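Local coordinates for fucoxanthin chlorophyll a/c-binding protein Lhcq11 (Chaetoceros gracilis, PDB 6L4U), which probably harvests light in a diatom antenna, binding chlorophylls a and c and carotenoids around a small bundle of membrane helices, at residues E63-S68 with W94-E99. Sequence-based numbering, arbitrary orientation.
Sequences EAILSS and WYRHSE. With CLA (chlorophyll a), chain B.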
loop_
_atom_site.group_PDB
_atom_site.type_symbol
_atom_site.label_atom_id
_atom_site.label_comp_id
_atom_site.label_asym_id
_atom_site.label_seq_id
_atom_site.Cartn_x
_atom_site.Cartn_y
_atom_site.Cartn_z
ATOM N N GLU Y 63 8.891 70.912 29.851
ATOM C CA GLU Y 63 8.876 72.066 30.742
ATOM C C GLU Y 63 7.543 72.801 30.718
ATOM O O GLU Y 63 7.240 73.536 31.664
ATOM C CB GLU Y 63 10.016 73.025 30.388
ATOM C CG GLU Y 63 9.859 73.738 29.053
ATOM C CD GLU Y 63 10.450 72.964 27.888
ATOM O OE1 GLU Y 63 10.778 71.770 28.058
ATOM O OE2 GLU Y 63 10.572 73.550 26.791
ATOM N N ALA Y 64 6.743 72.624 29.666
ATOM C CA ALA Y 64 5.397 73.180 29.659
ATOM C C ALA Y 64 4.435 72.334 30.481
ATOM O O ALA Y 64 3.390 72.832 30.911
ATOM C CB ALA Y 64 4.888 73.313 28.225
ATOM N N ILE Y 65 4.767 71.060 30.702
ATOM C CA ILE Y 65 3.945 70.216 31.560
ATOM C C ILE Y 65 4.227 70.520 33.025
ATOM O O ILE Y 65 3.303 70.722 33.823
ATOM C CB ILE Y 65 4.183 68.731 31.230
ATOM C CG1 ILE Y 65 3.582 68.380 29.868
ATOM C CG2 ILE Y 65 3.599 67.833 32.310
ATOM C CD1 ILE Y 65 2.075 68.452 29.828
ATOM N N LEU Y 66 5.506 70.590 33.396
ATOM C CA LEU Y 66 5.902 70.791 34.783
ATOM C C LEU Y 66 5.893 72.254 35.210
ATOM O O LEU Y 66 6.447 72.574 36.266
ATOM C CB LEU Y 66 7.290 70.197 35.024
ATOM C CG LEU Y 66 7.395 68.684 34.835
ATOM C CD1 LEU Y 66 8.847 68.270 34.647
ATOM C CD2 LEU Y 66 6.759 67.940 35.994
ATOM N N SER Y 67 5.292 73.145 34.426
ATOM C CA SER Y 67 5.025 74.503 34.876
ATOM C C SER Y 67 3.663 74.634 35.545
ATOM O O SER Y 67 3.246 75.754 35.853
ATOM C CB SER Y 67 5.124 75.477 33.701
ATOM O OG SER Y 67 6.375 75.361 33.048
ATOM N N SER Y 68 2.972 73.518 35.780
ATOM C CA SER Y 68 1.650 73.491 36.375
ATOM C C SER Y 68 1.555 72.261 37.264
ATOM O O SER Y 68 1.809 71.147 36.785
ATOM C CB SER Y 68 0.546 73.447 35.313
ATOM O OG SER Y 68 0.553 74.617 34.514
ATOM N N TRP Y 94 1.075 62.229 29.088
ATOM C CA TRP Y 94 0.189 61.194 29.602
ATOM C C TRP Y 94 0.171 61.190 31.123
ATOM O O TRP Y 94 -0.853 60.858 31.729
ATOM C CB TRP Y 94 0.613 59.826 29.072
ATOM C CG TRP Y 94 -0.278 58.723 29.525
ATOM C CD1 TRP Y 94 -0.052 57.855 30.549
ATOM C CD2 TRP Y 94 -1.553 58.380 28.981
ATOM N NE1 TRP Y 94 -1.105 56.986 30.672
ATOM C CE2 TRP Y 94 -2.041 57.286 29.720
ATOM C CE3 TRP Y 94 -2.329 58.888 27.938
ATOM C CZ2 TRP Y 94 -3.269 56.693 29.448
ATOM C CZ3 TRP Y 94 -3.543 58.300 27.669
ATOM C CH2 TRP Y 94 -4.005 57.217 28.424
ATOM N N TYR Y 95 1.286 61.566 31.752
ATOM C CA TYR Y 95 1.317 61.665 33.205
ATOM C C TYR Y 95 0.490 62.847 33.692
ATOM O O TYR Y 95 -0.112 62.788 34.769
ATOM C CB TYR Y 95 2.759 61.794 33.699
ATOM C CG TYR Y 95 3.618 60.558 33.550
ATOM C CD1 TYR Y 95 3.058 59.316 33.285
ATOM C CD2 TYR Y 95 4.998 60.639 33.682
ATOM C CE1 TYR Y 95 3.849 58.197 33.147
ATOM C CE2 TYR Y 95 5.795 59.524 33.549
ATOM C CZ TYR Y 95 5.215 58.306 33.282
ATOM O OH TYR Y 95 6.007 57.191 33.148
ATOM N N ARG Y 96 0.445 63.933 32.917
ATOM C CA ARG Y 96 -0.314 65.103 33.343
ATOM C C ARG Y 96 -1.805 64.910 33.101
ATOM O O ARG Y 96 -2.628 65.318 33.930
ATOM C CB ARG Y 96 0.196 66.351 32.626
ATOM C CG ARG Y 96 -0.515 67.645 33.004
ATOM C CD ARG Y 96 -0.566 67.858 34.513
ATOM N NE ARG Y 96 0.690 68.372 35.042
ATOM C CZ ARG Y 96 1.141 68.113 36.263
ATOM N NH1 ARG Y 96 0.436 67.345 37.083
ATOM N NH2 ARG Y 96 2.296 68.621 36.664
ATOM N N HIS Y 97 -2.171 64.298 31.970
ATOM C CA HIS Y 97 -3.580 64.060 31.678
ATOM C C HIS Y 97 -4.190 63.060 32.644
ATOM O O HIS Y 97 -5.359 63.198 33.021
ATOM C CB HIS Y 97 -3.756 63.569 30.243
ATOM C CG HIS Y 97 -5.177 63.584 29.771
ATOM N ND1 HIS Y 97 -5.665 64.547 28.914
ATOM C CD2 HIS Y 97 -6.218 62.763 30.042
ATOM C CE1 HIS Y 97 -6.943 64.317 28.678
ATOM N NE2 HIS Y 97 -7.303 63.238 29.348
ATOM N N SER Y 98 -3.423 62.059 33.062
ATOM C CA SER Y 98 -3.974 61.075 33.975
ATOM C C SER Y 98 -3.990 61.554 35.417
ATOM O O SER Y 98 -4.719 60.976 36.225
ATOM C CB SER Y 98 -3.200 59.764 33.883
ATOM O OG SER Y 98 -3.797 58.802 34.728
ATOM N N GLU Y 99 -3.205 62.580 35.767
ATOM C CA GLU Y 99 -3.319 63.140 37.110
ATOM C C GLU Y 99 -4.628 63.900 37.271
ATOM O O GLU Y 99 -5.330 63.729 38.275
ATOM C CB GLU Y 99 -2.133 64.054 37.441
ATOM C CG GLU Y 99 -2.265 64.688 38.832
ATOM C CD GLU Y 99 -0.964 65.160 39.464
ATOM O OE1 GLU Y 99 0.096 65.153 38.819
ATOM O OE2 GLU Y 99 -1.001 65.540 40.647
HETATM MG MG CLA B . 1.315 64.139 40.754
HETATM C CHA CLA B . 4.092 66.059 40.038
HETATM C CHB CLA B . 1.603 62.708 37.689
HETATM C CHC CLA B . -1.063 61.955 41.725
HETATM C CHD CLA B . 1.560 65.344 44.262
HETATM N NA CLA B . 2.633 64.302 39.162
HETATM C C1A CLA B . 3.594 65.130 38.959
HETATM C C2A CLA B . 4.244 65.089 37.591
HETATM C C3A CLA B . 3.373 64.075 36.882
HETATM C C4A CLA B . 2.476 63.668 37.996
HETATM C CMA CLA B . 2.545 64.804 35.833
HETATM C CAA CLA B . 5.676 64.507 37.702
HETATM C CBA CLA B . 6.135 63.372 36.779
HETATM C CGA CLA B . 6.098 62.050 37.510
HETATM O O1A CLA B . 6.950 61.753 38.328
HETATM O O2A CLA B . 5.011 61.130 37.234
HETATM N NB CLA B . 0.416 62.555 39.835
HETATM C C1B CLA B . 0.588 62.136 38.583
HETATM C C2B CLA B . -0.320 61.034 38.165
HETATM C C3B CLA B . -1.115 60.815 39.388
HETATM C C4B CLA B . -0.563 61.807 40.350
HETATM C CMB CLA B . -0.424 60.305 36.858
HETATM C CAB CLA B . -2.200 59.826 39.600
HETATM C CBB CLA B . -2.097 58.882 40.516
HETATM N NC CLA B . 0.460 63.751 42.594
HETATM C C1C CLA B . -0.499 62.825 42.770
HETATM C C2C CLA B . -1.004 62.704 44.164
HETATM C C3C CLA B . -0.222 63.708 44.895
HETATM C C4C CLA B . 0.634 64.284 43.832
HETATM C CMC CLA B . -2.052 61.796 44.738
HETATM C CAC CLA B . -0.287 64.059 46.361
HETATM C CBC CLA B . 0.727 63.183 47.058
HETATM N ND CLA B . 2.487 65.305 41.946
HETATM C C1D CLA B . 2.494 65.855 43.271
HETATM C C2D CLA B . 3.475 66.931 43.529
HETATM C C3D CLA B . 4.106 67.004 42.191
HETATM C C4D CLA B . 3.497 66.059 41.381
HETATM C CMD CLA B . 3.865 67.800 44.690
HETATM C CAD CLA B . 5.149 67.680 41.395
HETATM O OBD CLA B . 5.909 68.624 41.814
HETATM C CBD CLA B . 5.120 67.138 40.027
HETATM C CGD CLA B . 4.548 68.240 39.195
HETATM O O1D CLA B . 3.363 68.253 38.909
HETATM O O2D CLA B . 5.385 69.332 38.743
HETATM C CED CLA B . 4.777 70.572 38.399
HETATM C C1 CLA B . 4.430 60.457 38.339
HETATM C C2 CLA B . 4.042 59.027 38.050
HETATM C C3 CLA B . 3.006 58.465 38.701
HETATM C C4 CLA B . 2.233 59.242 39.726
HETATM C C5 CLA B . 2.613 57.035 38.431
HETATM C C6 CLA B . 3.133 56.079 39.502
HETATM C C7 CLA B . 2.030 55.700 40.486
HETATM C C8 CLA B . 2.495 54.676 41.501
HETATM C C9 CLA B . 1.859 53.322 41.210
HETATM C C10 CLA B . 2.155 55.169 42.900
HETATM C C11 CLA B . 2.553 54.154 43.961
HETATM C C12 CLA B . 1.586 54.206 45.133
HETATM C C13 CLA B . 1.773 55.490 45.928
HETATM C C14 CLA B . 3.056 55.449 46.748
HETATM C C15 CLA B . 0.553 55.699 46.813
HETATM C C16 CLA B . 0.430 54.637 47.899
HETATM C C17 CLA B . -0.549 55.074 48.984
HETATM C C18 CLA B . -1.934 55.327 48.404
HETATM C C19 CLA B . -2.462 56.692 48.831
HETATM C C20 CLA B . -2.900 54.215 48.795
#
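Ile65, in the type I turn that runs from Ile65 to Ser68, comes closest to helix 89-115 at Arg96, their CA atoms 6.9 Å apart. Its CG2 lies against Arg96 CB at 3.7 Å, the isoleucine and arginine chains lying alongside each other and running opposite ways. The arginine starts with CG anti to the backbone N (chi1 -179°), then bends at chi2 and chi3, which brings the guanidinium to the edge of the chlorophyll a macrocycle, beside its methyl ester. There NH2 donates a nearly straight hydrogen bond (170°) to the ester carbonyl O1D of the pigment. NH1 makes a salt bridge to Glu99 OE1 at 2.8 Å. One face of the guanidinium carries the CMA methyl of the macrocycle; Ser68 O sits over the opposite face, close to NH2 but too far off the plane to be hydrogen-bonded, and Ile65 O lies at the edge. Glu99 OE1 binds the magnesium at 2.5 Å, and its OE2 forms a salt bridge with Arg219 of helix 208-230. An alanine in place of Arg96 would probably leave the ester carbonyl without its donor and Glu99 with one positive partner fewer. Such a buried glutamate, ligating magnesium while paired with an arginine from another helix, is characteristic of the chlorophyll-binding core of the light-harvesting complex fold.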